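Local structure of 5-formaminoimidazole-4-carboxamide-1-(beta)-D-ribofuranosyl 5'-monophosphate synthetase (Methanocaldococcus jannaschii, 2R7L) at residues A[42-47]-A[85-90]; A[63-68]-A[76-81]; A[6-11]-A[354-359]; A[21-26]-A[31-36]. The protein catalyses the folate-independent, ATP- and formate-dependent formylation of the purine intermediate AICAR to FAICAR, with magnesium or manganese as cofactor. One frame throughout, in Å; residues are numbered along the deposited sequence.

Contact 1: A[42-47]-A[85-90]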
loop_
_atom_site.group_PDB
_atom_site.type_symbol
_atom_site.label_atom_id
_atom_site.label_comp_id
_atom_site.label_asym_id
_atom_site.label_seq_id
_atom_site.Cartn_x
_atom_site.Cartn_y
_atom_site.Cartn_z
ATOM N N SER A 42 0.310 -5.001 21.141
ATOM C CA SER A 42 -0.114 -3.902 21.980
ATOM C C SER A 42 1.146 -3.418 22.717
ATOM O O SER A 42 2.015 -4.218 23.051
ATOM C CB SER A 42 -1.188 -4.355 22.967
ATOM O OG SER A 42 -1.777 -3.237 23.609
ATOM N N THR A 43 1.252 -2.113 22.945
ATOM C CA THR A 43 2.495 -1.527 23.443
ATOM C C THR A 43 2.343 -0.829 24.788
ATOM O O THR A 43 1.324 -0.191 25.056
ATOM C CB THR A 43 3.037 -0.478 22.471
ATOM O OG1 THR A 43 2.015 0.494 22.223
ATOM C CG2 THR A 43 3.469 -1.115 21.161
ATOM N N VAL A 44 3.389 -0.921 25.607
ATOM C CA VAL A 44 3.436 -0.238 26.901
ATOM C C VAL A 44 4.573 0.789 26.932
ATOM O O VAL A 44 5.716 0.478 26.606
ATOM C CB VAL A 44 3.636 -1.247 28.053
ATOM C CG1 VAL A 44 3.633 -0.531 29.395
ATOM C CG2 VAL A 44 2.555 -2.329 28.008
ATOM N N CYS A 45 4.249 2.011 27.326
ATOM C CA CYS A 45 5.235 3.075 27.399
ATOM C C CYS A 45 5.366 3.631 28.815
ATOM O O CYS A 45 4.424 4.211 29.350
ATOM C CB CYS A 45 4.843 4.202 26.450
ATOM S SG CYS A 45 5.957 5.608 26.440
ATOM N N ILE A 46 6.540 3.460 29.420
ATOM C CA ILE A 46 6.816 4.114 30.696
ATOM C C ILE A 46 7.068 5.600 30.463
ATOM O O ILE A 46 7.943 5.976 29.676
ATOM C CB ILE A 46 8.015 3.492 31.412
ATOM C CG1 ILE A 46 7.857 1.977 31.481
ATOM C CG2 ILE A 46 8.155 4.081 32.807
ATOM C CD1 ILE A 46 9.012 1.277 32.153
ATOM N N THR A 47 6.293 6.444 31.134
ATOM C CA THR A 47 6.380 7.881 30.931
ATOM C C THR A 47 6.184 8.644 32.253
ATOM O O THR A 47 6.148 8.039 33.323
ATOM C CB THR A 47 5.363 8.337 29.873
ATOM O OG1 THR A 47 5.562 9.720 29.572
ATOM C CG2 THR A 47 3.931 8.121 30.369
ATOM N N LEU A 85 1.622 -7.383 32.564
ATOM C CA LEU A 85 1.187 -6.959 31.244
ATOM C C LEU A 85 1.799 -7.844 30.181
ATOM O O LEU A 85 1.566 -7.644 28.988
ATOM C CB LEU A 85 1.568 -5.500 30.999
ATOM C CG LEU A 85 0.654 -4.475 31.669
ATOM C CD1 LEU A 85 1.249 -3.090 31.557
ATOM C CD2 LEU A 85 -0.736 -4.511 31.057
ATOM N N ASN A 86 2.581 -8.828 30.619
ATOM C CA ASN A 86 3.264 -9.753 29.707
ATOM C C ASN A 86 4.241 -9.054 28.754
ATOM O O ASN A 86 4.433 -9.482 27.610
ATOM C CB ASN A 86 2.245 -10.592 28.929
ATOM C CG ASN A 86 1.239 -11.272 29.840
ATOM O OD1 ASN A 86 1.555 -12.256 30.513
ATOM N ND2 ASN A 86 0.021 -10.746 29.870
ATOM N N SER A 87 4.871 -7.990 29.247
ATOM C CA SER A 87 5.783 -7.173 28.446
ATOM C C SER A 87 7.172 -7.767 28.281
ATOM O O SER A 87 7.802 -8.189 29.258
ATOM C CB SER A 87 5.925 -5.788 29.066
ATOM O OG SER A 87 4.668 -5.159 29.250
ATOM N N ILE A 88 7.639 -7.805 27.036
ATOM C CA ILE A 88 9.060 -7.938 26.742
ATOM C C ILE A 88 9.600 -6.520 26.568
ATOM O O ILE A 88 9.136 -5.776 25.696
ATOM C CB ILE A 88 9.312 -8.718 25.454
ATOM C CG1 ILE A 88 8.763 -10.146 25.569
ATOM C CG2 ILE A 88 10.806 -8.725 25.101
ATOM C CD1 ILE A 88 8.935 -10.963 24.300
ATOM N N VAL A 89 10.564 -6.141 27.406
ATOM C CA VAL A 89 11.144 -4.799 27.355
ATOM C C VAL A 89 12.213 -4.678 26.274
ATOM O O VAL A 89 13.099 -5.531 26.161
ATOM C CB VAL A 89 11.751 -4.385 28.708
ATOM C CG1 VAL A 89 12.555 -3.090 28.568
ATOM C CG2 VAL A 89 10.653 -4.225 29.750
ATOM N N VAL A 90 12.117 -3.622 25.471
ATOM C CA VAL A 90 13.166 -3.309 24.497
ATOM C C VAL A 90 14.072 -2.223 25.087
ATOM O O VAL A 90 13.632 -1.097 25.336
ATOM C CB VAL A 90 12.582 -2.869 23.131
ATOM C CG1 VAL A 90 13.690 -2.427 22.179
ATOM C CG2 VAL A 90 11.778 -4.013 22.512
#
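Ser87 OG is the polar atom in this contact: it is hydrogen-bonded to Thr20 OG1, makes a weak hydrogen bond to Leu82 O, and lies 3.7 Å from the methyl CG2 of Val44. The approach to the methyl is plain van der Waals contact. Because the hydroxyl already has its partners within the protein, it can stay buried beside a hydrocarbon at little cost, and serine is small enough to fit there. Its first torsion (chi1 -55°) sets OG beside its own backbone N and so turns it to the Val44 methyl.

Val44 brings both branches to bear. With chi1 at -178°, CG1 is opposite the backbone N and CG2 is opposite the carbonyl carbon, so the two methyls spread toward the tip of Leu85. Leu85 CD1 rests 3.9 Å from Val44 CG2 and 4.1 Å from Val44 CG1, the two side chains meeting at a slant.

Strands 43-47 and 87-89 are not neighbours. Both belong to the four-stranded parallel sheet of a Rossmann-like domain, and strand 20-24 runs between them, leaving Val44 and Ser87 7.5 Å apart from CA to CA. Ala22 of that middle strand touches both side chains, and Thr20, earlier on it, also packs on Val44. Beta-branched Val44 suits an inner strand.

Leu85 follows the helix that precedes strand 87-89. Asn86, with a positive phi of 61°, ends this helix in a Schellman motif, a backbone shape asparagine tolerates better than most residues, and the chain then turns into the strand with Ser87 directed at Val44.

Contact 2: A[63-68]-A[76-81]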
loop_
_atom_site.group_PDB
_atom_site.type_symbol
_atom_site.label_atom_id
_atom_site.label_comp_id
_atom_site.label_asym_id
_atom_site.label_seq_id
_atom_site.Cartn_x
_atom_site.Cartn_y
_atom_site.Cartn_z
ATOM N N LYS A 63 -0.853 1.389 26.402
ATOM C CA LYS A 63 -0.910 1.521 27.853
ATOM C C LYS A 63 0.238 2.405 28.345
ATOM O O LYS A 63 1.382 2.233 27.926
ATOM C CB LYS A 63 -0.809 0.141 28.509
ATOM C CG LYS A 63 -1.703 -0.068 29.737
ATOM C CD LYS A 63 -1.815 1.182 30.604
ATOM C CE LYS A 63 -2.492 0.897 31.940
ATOM N NZ LYS A 63 -1.553 0.262 32.908
ATOM N N PHE A 64 -0.068 3.352 29.227
ATOM C CA PHE A 64 0.967 4.148 29.889
ATOM C C PHE A 64 1.175 3.697 31.329
ATOM O O PHE A 64 0.211 3.523 32.075
ATOM C CB PHE A 64 0.598 5.630 29.885
ATOM C CG PHE A 64 0.552 6.237 28.519
ATOM C CD1 PHE A 64 1.720 6.601 27.871
ATOM C CD2 PHE A 64 -0.660 6.436 27.875
ATOM C CE1 PHE A 64 1.682 7.160 26.611
ATOM C CE2 PHE A 64 -0.705 6.993 26.611
ATOM C CZ PHE A 64 0.470 7.356 25.978
ATOM N N ILE A 65 2.434 3.503 31.710
ATOM C CA ILE A 65 2.806 3.338 33.116
ATOM C C ILE A 65 3.536 4.595 33.571
ATOM O O ILE A 65 4.716 4.763 33.273
ATOM C CB ILE A 65 3.745 2.139 33.323
ATOM C CG1 ILE A 65 3.097 0.855 32.816
ATOM C CG2 ILE A 65 4.125 2.005 34.792
ATOM C CD1 ILE A 65 3.956 -0.387 32.999
ATOM N N TYR A 66 2.830 5.483 34.267
ATOM C CA TYR A 66 3.431 6.714 34.773
ATOM C C TYR A 66 4.316 6.482 36.005
ATOM O O TYR A 66 3.950 5.741 36.916
ATOM C CB TYR A 66 2.352 7.742 35.103
ATOM C CG TYR A 66 1.792 8.447 33.899
ATOM C CD1 TYR A 66 2.153 9.754 33.608
ATOM C CD2 TYR A 66 0.905 7.804 33.044
ATOM C CE1 TYR A 66 1.645 10.404 32.501
ATOM C CE2 TYR A 66 0.394 8.444 31.930
ATOM C CZ TYR A 66 0.766 9.743 31.665
ATOM O OH TYR A 66 0.261 10.382 30.558
ATOM N N VAL A 67 5.489 7.114 36.012
ATOM C CA VAL A 67 6.371 7.113 37.178
ATOM C C VAL A 67 6.606 8.548 37.641
ATOM O O VAL A 67 6.424 9.490 36.872
ATOM C CB VAL A 67 7.727 6.434 36.891
ATOM C CG1 VAL A 67 7.552 4.941 36.744
ATOM C CG2 VAL A 67 8.392 7.036 35.650
ATOM N N ASP A 68 6.995 8.716 38.903
ATOM C CA ASP A 68 7.255 10.049 39.443
ATOM C C ASP A 68 8.469 10.677 38.768
ATOM O O ASP A 68 8.460 11.857 38.410
ATOM C CB ASP A 68 7.454 9.986 40.959
ATOM C CG ASP A 68 6.139 9.906 41.714
ATOM O OD1 ASP A 68 6.067 9.139 42.699
ATOM O OD2 ASP A 68 5.177 10.605 41.319
ATOM N N GLU A 76 10.503 -2.129 42.256
ATOM C CA GLU A 76 9.877 -3.436 42.134
ATOM C C GLU A 76 8.403 -3.292 41.773
ATOM O O GLU A 76 7.814 -4.196 41.188
ATOM C CB GLU A 76 10.040 -4.224 43.435
ATOM C CG GLU A 76 10.680 -5.594 43.250
ATOM C CD GLU A 76 9.779 -6.572 42.526
ATOM O OE1 GLU A 76 8.561 -6.580 42.811
ATOM O OE2 GLU A 76 10.291 -7.338 41.680
ATOM N N GLU A 77 7.815 -2.150 42.115
ATOM C CA GLU A 77 6.429 -1.867 41.762
ATOM C C GLU A 77 6.243 -1.808 40.247
ATOM O O GLU A 77 5.226 -2.261 39.716
ATOM C CB GLU A 77 5.976 -0.546 42.384
ATOM C CG GLU A 77 4.561 -0.139 41.997
ATOM C CD GLU A 77 4.233 1.298 42.369
ATOM O OE1 GLU A 77 4.983 1.897 43.171
ATOM O OE2 GLU A 77 3.221 1.828 41.858
ATOM N N ILE A 78 7.233 -1.244 39.558
ATOM C CA ILE A 78 7.162 -1.057 38.112
ATOM C C ILE A 78 7.460 -2.355 37.375
ATOM O O ILE A 78 6.834 -2.659 36.362
ATOM C CB ILE A 78 8.126 0.050 37.639
ATOM C CG1 ILE A 78 7.846 1.358 38.389
ATOM C CG2 ILE A 78 8.043 0.239 36.126
ATOM C CD1 ILE A 78 6.401 1.813 38.338
ATOM N N GLN A 79 8.414 -3.123 37.889
ATOM C CA GLN A 79 8.732 -4.415 37.305
ATOM C C GLN A 79 7.519 -5.343 37.335
ATOM O O GLN A 79 7.360 -6.192 36.456
ATOM C CB GLN A 79 9.889 -5.074 38.048
ATOM C CG GLN A 79 11.145 -4.232 38.156
ATOM C CD GLN A 79 12.322 -5.032 38.674
ATOM O OE1 GLN A 79 12.490 -6.203 38.330
ATOM N NE2 GLN A 79 13.149 -4.402 39.501
ATOM N N GLU A 80 6.674 -5.181 38.351
ATOM C CA GLU A 80 5.496 -6.035 38.511
ATOM C C GLU A 80 4.416 -5.740 37.486
ATOM O O GLU A 80 3.897 -6.653 36.849
ATOM C CB GLU A 80 4.926 -5.949 39.932
ATOM C CG GLU A 80 5.099 -7.237 40.730
ATOM C CD GLU A 80 4.215 -8.368 40.223
ATOM O OE1 GLU A 80 3.005 -8.132 40.020
ATOM O OE2 GLU A 80 4.726 -9.493 40.031
ATOM N N LYS A 81 4.073 -4.465 37.339
ATOM C CA LYS A 81 3.137 -4.048 36.309
ATOM C C LYS A 81 3.570 -4.573 34.941
ATOM O O LYS A 81 2.747 -5.071 34.177
ATOM C CB LYS A 81 3.026 -2.529 36.268
ATOM C CG LYS A 81 2.653 -1.903 37.590
ATOM C CD LYS A 81 2.381 -0.420 37.414
ATOM C CE LYS A 81 2.027 0.245 38.730
ATOM N NZ LYS A 81 1.786 1.698 38.542
#
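Val67 and Ile78 make the closest of the apolar contacts between segments 63-68 and 76-81: Val67 CG1 comes within 3.7 Å of Ile78 CD1 and within 4.0 Å of Ile78 CG1, the two side chains crossing at about a right angle. The CB of Ile78 does not point at the strand, but a bent chain (chi2 -53°) carries CD1 over to the valine. That terminal methyl also lies 4.2 Å from Ile65 CG2, so it touches both Ile65 and Val67.

Beside this pair the hydrocarbon part of a lysine does the work. Ile65 and Lys81 run past each other in opposite directions: Ile65 CD1 meets Lys81 CB at 4.0 Å, and Ile65 CG2 meets Lys81 CD at the same separation. Lysine suits the border of the contact, since its extended methylenes shield the isoleucine while the ammonium group reaches beyond it.

Within this chain strand 63-66 is the outermost of the parallel sheet, and helix 76-84 belongs to the beta-alpha-beta crossover that carries the chain from here, past strands 43-47 and 20-24, to strand 87-89. Beta-branched Ile65 fits the extended strand and looks at the helix; on the sheet it also packs against Val44 of the next strand.

Charge plays a part only at the margin. Lys81 NZ forms a long salt bridge, 3.6 Å, to Glu77 OE2 one helical turn earlier. Lys63 NZ, a like charge, stands 6.7 Å from Lys81 NZ, and the nearby glutamate probably eases their mutual repulsion. No hydrogen bond links strand to helix.

Contact 3: A[6-11]-A[354-359]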
loop_
_atom_site.group_PDB
_atom_site.type_symbol
_atom_site.label_atom_id
_atom_site.label_comp_id
_atom_site.label_asym_id
_atom_site.label_seq_id
_atom_site.Cartn_x
_atom_site.Cartn_y
_atom_site.Cartn_z
ATOM N N GLU A 6 16.320 -17.538 35.232
ATOM C CA GLU A 6 15.457 -16.643 35.992
ATOM C C GLU A 6 14.501 -15.906 35.059
ATOM O O GLU A 6 13.367 -15.610 35.430
ATOM C CB GLU A 6 16.279 -15.612 36.764
ATOM C CG GLU A 6 17.069 -16.157 37.937
ATOM C CD GLU A 6 17.796 -15.059 38.695
ATOM O OE1 GLU A 6 17.154 -14.043 39.046
ATOM O OE2 GLU A 6 19.011 -15.213 38.944
ATOM N N ILE A 7 14.970 -15.602 33.851
ATOM C CA ILE A 7 14.175 -14.820 32.908
ATOM C C ILE A 7 13.210 -15.701 32.119
ATOM O O ILE A 7 12.030 -15.368 31.986
ATOM C CB ILE A 7 15.064 -13.968 31.965
ATOM C CG1 ILE A 7 15.552 -12.715 32.696
ATOM C CG2 ILE A 7 14.299 -13.557 30.712
ATOM C CD1 ILE A 7 14.435 -11.824 33.209
ATOM N N LEU A 8 13.710 -16.824 31.612
ATOM C CA LEU A 8 12.875 -17.778 30.885
ATOM C C LEU A 8 11.716 -18.277 31.743
ATOM O O LEU A 8 10.604 -18.470 31.245
ATOM C CB LEU A 8 13.703 -18.953 30.370
ATOM C CG LEU A 8 14.635 -18.641 29.193
ATOM C CD1 LEU A 8 15.215 -19.916 28.608
ATOM C CD2 LEU A 8 13.913 -17.838 28.114
ATOM N N GLU A 9 11.978 -18.467 33.033
ATOM C CA GLU A 9 10.960 -18.931 33.966
ATOM C C GLU A 9 10.031 -17.805 34.415
ATOM O O GLU A 9 8.988 -18.060 35.013
ATOM C CB GLU A 9 11.601 -19.631 35.171
ATOM C CG GLU A 9 12.336 -20.924 34.806
ATOM C CD GLU A 9 12.880 -21.672 36.016
ATOM O OE1 GLU A 9 12.220 -21.661 37.081
ATOM O OE2 GLU A 9 13.967 -22.280 35.898
ATOM N N ILE A 10 10.412 -16.562 34.139
ATOM C CA ILE A 10 9.509 -15.428 34.337
ATOM C C ILE A 10 8.576 -15.343 33.130
ATOM O O ILE A 10 7.377 -15.078 33.263
ATOM C CB ILE A 10 10.273 -14.092 34.481
ATOM C CG1 ILE A 10 11.054 -14.044 35.798
ATOM C CG2 ILE A 10 9.311 -12.907 34.421
ATOM C CD1 ILE A 10 10.195 -13.795 37.020
ATOM N N PHE A 11 9.149 -15.583 31.954
ATOM C CA PHE A 11 8.423 -15.522 30.698
ATOM C C PHE A 11 7.515 -16.736 30.535
ATOM O O PHE A 11 6.483 -16.657 29.866
ATOM C CB PHE A 11 9.404 -15.444 29.526
ATOM C CG PHE A 11 8.737 -15.365 28.182
ATOM C CD1 PHE A 11 8.700 -16.470 27.345
ATOM C CD2 PHE A 11 8.136 -14.188 27.758
ATOM C CE1 PHE A 11 8.077 -16.400 26.104
ATOM C CE2 PHE A 11 7.515 -14.114 26.525
ATOM C CZ PHE A 11 7.488 -15.221 25.696
ATOM N N ASP A 354 8.468 -20.608 18.520
ATOM C CA ASP A 354 8.820 -21.118 19.843
ATOM C C ASP A 354 10.342 -21.072 20.042
ATOM O O ASP A 354 10.990 -22.097 20.282
ATOM C CB ASP A 354 8.279 -22.537 20.035
ATOM C CG ASP A 354 8.094 -22.896 21.494
ATOM O OD1 ASP A 354 7.697 -22.010 22.279
ATOM O OD2 ASP A 354 8.338 -24.068 21.854
ATOM N N MET A 355 10.897 -19.868 19.919
ATOM C CA MET A 355 12.334 -19.641 20.017
ATOM C C MET A 355 12.581 -18.348 20.756
ATOM O O MET A 355 13.526 -17.621 20.454
ATOM C CB MET A 355 12.963 -19.548 18.632
ATOM C CG MET A 355 13.006 -20.856 17.885
ATOM S SD MET A 355 13.621 -20.631 16.216
ATOM C CE MET A 355 13.840 -22.328 15.725
ATOM N N ILE A 356 11.724 -18.055 21.724
ATOM C CA ILE A 356 11.858 -16.834 22.483
ATOM C C ILE A 356 13.196 -16.830 23.218
ATOM O O ILE A 356 13.685 -15.780 23.631
ATOM C CB ILE A 356 10.713 -16.678 23.488
ATOM C CG1 ILE A 356 10.420 -15.197 23.722
ATOM C CG2 ILE A 356 11.031 -17.413 24.783
ATOM C CD1 ILE A 356 10.122 -14.446 22.440
ATOM N N ASP A 357 13.792 -18.011 23.356
ATOM C CA ASP A 357 15.029 -18.159 24.103
ATOM C C ASP A 357 16.239 -17.705 23.287
ATOM O O ASP A 357 17.326 -17.518 23.828
ATOM C CB ASP A 357 15.202 -19.607 24.577
ATOM C CG ASP A 357 15.406 -20.580 23.433
ATOM O OD1 ASP A 357 14.753 -20.422 22.379
ATOM O OD2 ASP A 357 16.218 -21.513 23.589
ATOM N N LYS A 358 16.053 -17.523 21.986
ATOM C CA LYS A 358 17.138 -17.039 21.145
ATOM C C LYS A 358 17.265 -15.510 21.186
ATOM O O LYS A 358 18.236 -14.955 20.681
ATOM C CB LYS A 358 16.964 -17.517 19.700
ATOM C CG LYS A 358 17.312 -18.984 19.467
ATOM C CD LYS A 358 17.037 -19.377 18.022
ATOM C CE LYS A 358 17.551 -20.771 17.693
ATOM N NZ LYS A 358 19.013 -20.778 17.404
ATOM N N ILE A 359 16.299 -14.829 21.793
ATOM C CA ILE A 359 16.246 -13.373 21.682
ATOM C C ILE A 359 16.022 -12.629 22.987
ATOM O O ILE A 359 16.163 -11.409 23.029
ATOM C CB ILE A 359 15.167 -12.893 20.656
ATOM C CG1 ILE A 359 13.758 -13.256 21.126
ATOM C CG2 ILE A 359 15.428 -13.467 19.273
ATOM C CD1 ILE A 359 12.690 -12.305 20.631
#
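Phe11 and Ile356 approach from opposite directions, the ring reaching out from the helix and the isoleucine branches coming to meet its far end. Ile356 CG2 is 3.4 Å from Phe11 CE1, and Ile356 CG1 is 3.5 Å from Phe11 CZ, so the isoleucine straddles the ring's outer corner, slanted to the ring plane. A chi1 of -179° swings the phenyl group opposite its backbone N and sends it toward the 354-359 segment. Isoleucine suits the place because its two branches at CB let CG1 and CG2 touch neighbouring ring carbons at once.

One turn back, Leu8 meets Asp357 at an angle. Leu8 CD1 lies 4.0 Å from Asp357 CB; the aspartate lends its methylene, while its carboxylate turns away from the leucine.

Ile88 of strand 87-89 touches both Phe11 and Ile356, and Leu351 of the last long helix does likewise; Lys16 makes a cation-pi contact with the phenyl ring. The contact thus brings the N-terminal helix 4-11 against the tail of the chain, beside the sheet. Substituting an alanine for Phe11 would probably open a gap beside Ile356 and leave Lys16 without its cation-pi partner.

Lys4 NZ, on the same helix, hydrogen-bonds Asp357 O, but the side-chain contact between 6-11 and 354-359 is itself apolar and depends on shape and on excluding water from hydrocarbon.

Contact 4: A[21-26]-A[31-36]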
loop_
_atom_site.group_PDB
_atom_site.type_symbol
_atom_site.label_atom_id
_atom_site.label_comp_id
_atom_site.label_asym_id
_atom_site.label_seq_id
_atom_site.Cartn_x
_atom_site.Cartn_y
_atom_site.Cartn_z
ATOM N N ILE A 21 4.882 -5.324 23.978
ATOM C CA ILE A 21 6.234 -4.787 23.890
ATOM C C ILE A 21 6.284 -3.501 24.677
ATOM O O ILE A 21 5.452 -2.612 24.481
ATOM C CB ILE A 21 6.668 -4.554 22.431
ATOM C CG1 ILE A 21 6.934 -5.902 21.758
ATOM C CG2 ILE A 21 7.917 -3.658 22.373
ATOM C CD1 ILE A 21 7.221 -5.815 20.279
ATOM N N ALA A 22 7.236 -3.420 25.602
ATOM C CA ALA A 22 7.378 -2.231 26.429
ATOM C C ALA A 22 8.768 -1.587 26.309
ATOM O O ALA A 22 9.758 -2.243 25.963
ATOM C CB ALA A 22 7.065 -2.558 27.884
ATOM N N THR A 23 8.821 -0.296 26.605
ATOM C CA THR A 23 10.065 0.446 26.612
ATOM C C THR A 23 9.800 1.763 27.323
ATOM O O THR A 23 8.648 2.130 27.552
ATOM C CB THR A 23 10.584 0.703 25.175
ATOM O OG1 THR A 23 12.004 0.902 25.196
ATOM C CG2 THR A 23 9.901 1.908 24.559
ATOM N N LEU A 24 10.868 2.463 27.693
ATOM C CA LEU A 24 10.734 3.772 28.325
ATOM C C LEU A 24 10.535 4.834 27.256
ATOM O O LEU A 24 11.167 4.788 26.203
ATOM C CB LEU A 24 11.969 4.089 29.191
ATOM C CG LEU A 24 12.176 5.534 29.652
ATOM C CD1 LEU A 24 11.123 5.933 30.665
ATOM C CD2 LEU A 24 13.573 5.732 30.231
ATOM N N GLY A 25 9.670 5.799 27.539
ATOM C CA GLY A 25 9.324 6.826 26.576
ATOM C C GLY A 25 10.411 7.865 26.347
ATOM O O GLY A 25 10.314 8.991 26.827
ATOM N N SER A 26 11.431 7.488 25.583
ATOM C CA SER A 26 12.537 8.380 25.268
ATOM C C SER A 26 13.491 7.691 24.312
ATOM O O SER A 26 13.300 6.524 23.971
ATOM C CB SER A 26 13.303 8.754 26.546
ATOM O OG SER A 26 14.272 9.751 26.268
ATOM N N HIS A 31 9.697 4.828 17.415
ATOM C CA HIS A 31 9.634 3.796 16.387
ATOM C C HIS A 31 9.708 2.391 16.965
ATOM O O HIS A 31 9.302 1.428 16.320
ATOM C CB HIS A 31 10.662 4.014 15.267
ATOM C CG HIS A 31 12.089 3.974 15.719
ATOM N ND1 HIS A 31 12.799 2.801 15.845
ATOM C CD2 HIS A 31 12.948 4.970 16.044
ATOM C CE1 HIS A 31 14.027 3.071 16.246
ATOM N NE2 HIS A 31 14.146 4.381 16.363
ATOM N N ILE A 32 10.215 2.273 18.188
ATOM C CA ILE A 32 10.126 1.013 18.903
ATOM C C ILE A 32 8.658 0.670 19.144
ATOM O O ILE A 32 8.240 -0.477 18.967
ATOM C CB ILE A 32 10.857 1.061 20.264
ATOM C CG1 ILE A 32 12.370 0.971 20.066
ATOM C CG2 ILE A 32 10.383 -0.078 21.168
ATOM C CD1 ILE A 32 13.183 1.288 21.334
ATOM N N LEU A 33 7.882 1.669 19.558
ATOM C CA LEU A 33 6.472 1.464 19.843
ATOM C C LEU A 33 5.662 1.397 18.538
ATOM O O LEU A 33 4.846 0.488 18.355
ATOM C CB LEU A 33 5.944 2.551 20.789
ATOM C CG LEU A 33 6.578 2.622 22.186
ATOM C CD1 LEU A 33 6.009 3.780 23.001
ATOM C CD2 LEU A 33 6.428 1.305 22.946
ATOM N N LYS A 34 5.900 2.342 17.630
ATOM C CA LYS A 34 5.258 2.304 16.311
ATOM C C LYS A 34 5.506 0.977 15.606
ATOM O O LYS A 34 4.576 0.347 15.110
ATOM C CB LYS A 34 5.726 3.453 15.417
ATOM C CG LYS A 34 4.965 3.563 14.086
ATOM C CD LYS A 34 3.484 3.792 14.317
ATOM C CE LYS A 34 2.694 3.771 13.009
ATOM N NZ LYS A 34 1.292 4.203 13.225
ATOM N N GLY A 35 6.762 0.558 15.554
ATOM C CA GLY A 35 7.115 -0.700 14.903
ATOM C C GLY A 35 6.375 -1.881 15.499
ATOM O O GLY A 35 5.961 -2.792 14.786
ATOM N N ALA A 36 6.225 -1.867 16.820
ATOM C CA ALA A 36 5.489 -2.902 17.534
ATOM C C ALA A 36 4.012 -2.931 17.137
ATOM O O ALA A 36 3.471 -3.986 16.839
ATOM C CB ALA A 36 5.624 -2.696 19.029
#
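Strand 21-24 and helix 31-36 run nearly antiparallel, at 168°, with their axes 8.8 Å apart at closest approach. Alternation along the strand turns Ile21 and Thr23 to the helix and Ala22 and Leu24 from it.

Ile21 CD1 sits 3.7 Å from Ala36 CB, and Ile21 CB follows at 4.0 Å; the alanine's lone methyl lets the bulky isoleucine come close to the helix. Thr23 CG2 nestles between two helix side chains, 4.0 Å from Ile32 CG2 and 3.9 Å from Leu33 CD2. Its hydroxyl OG1 is hydrogen-bonded to Val90 O, on the chain that pairs with this strand, which helps fix the side chain's rotation and probably keeps the methyl on the helix. Threonine therefore serves twice, polar toward that neighbouring chain and apolar toward the helix.

Beyond the strand, Gly25 centres an inverse gamma turn, and Ser26 touches the bound AICAR. The side chain of Ile32 is about 6 Å from that of His27, which also binds AICAR. Strand, turn and helix open a beta-alpha-beta unit completed by strand 43-47, and the substrate lies at the C-terminal end of the strand, as in Rossmann-like folds.

How the contacts relate
Contacts 1, 2 and 4 share one parallel sheet: 1 spans strand 20-24, 4 lays helix 29-38 on one face, and 2 lays helix 76-84 on the other. Contact 1 is buried within the sheet; contact 4 is wholly buried and the nearest to the substrate; contact 2 is buried but bordered by charged residues at the sheet's edge; contact 3, at the chain ends, is only partly buried. Strand 43-47 of contact 1 lies between strands 63-66 and 20-24, and strand 87-89 meets contact 3. All four pack apolar groups without a cross-segment hydrogen bond, but buried hydroxyls matter in 1 and 4, lysine methylenes in 2, and an aromatic ring in 3.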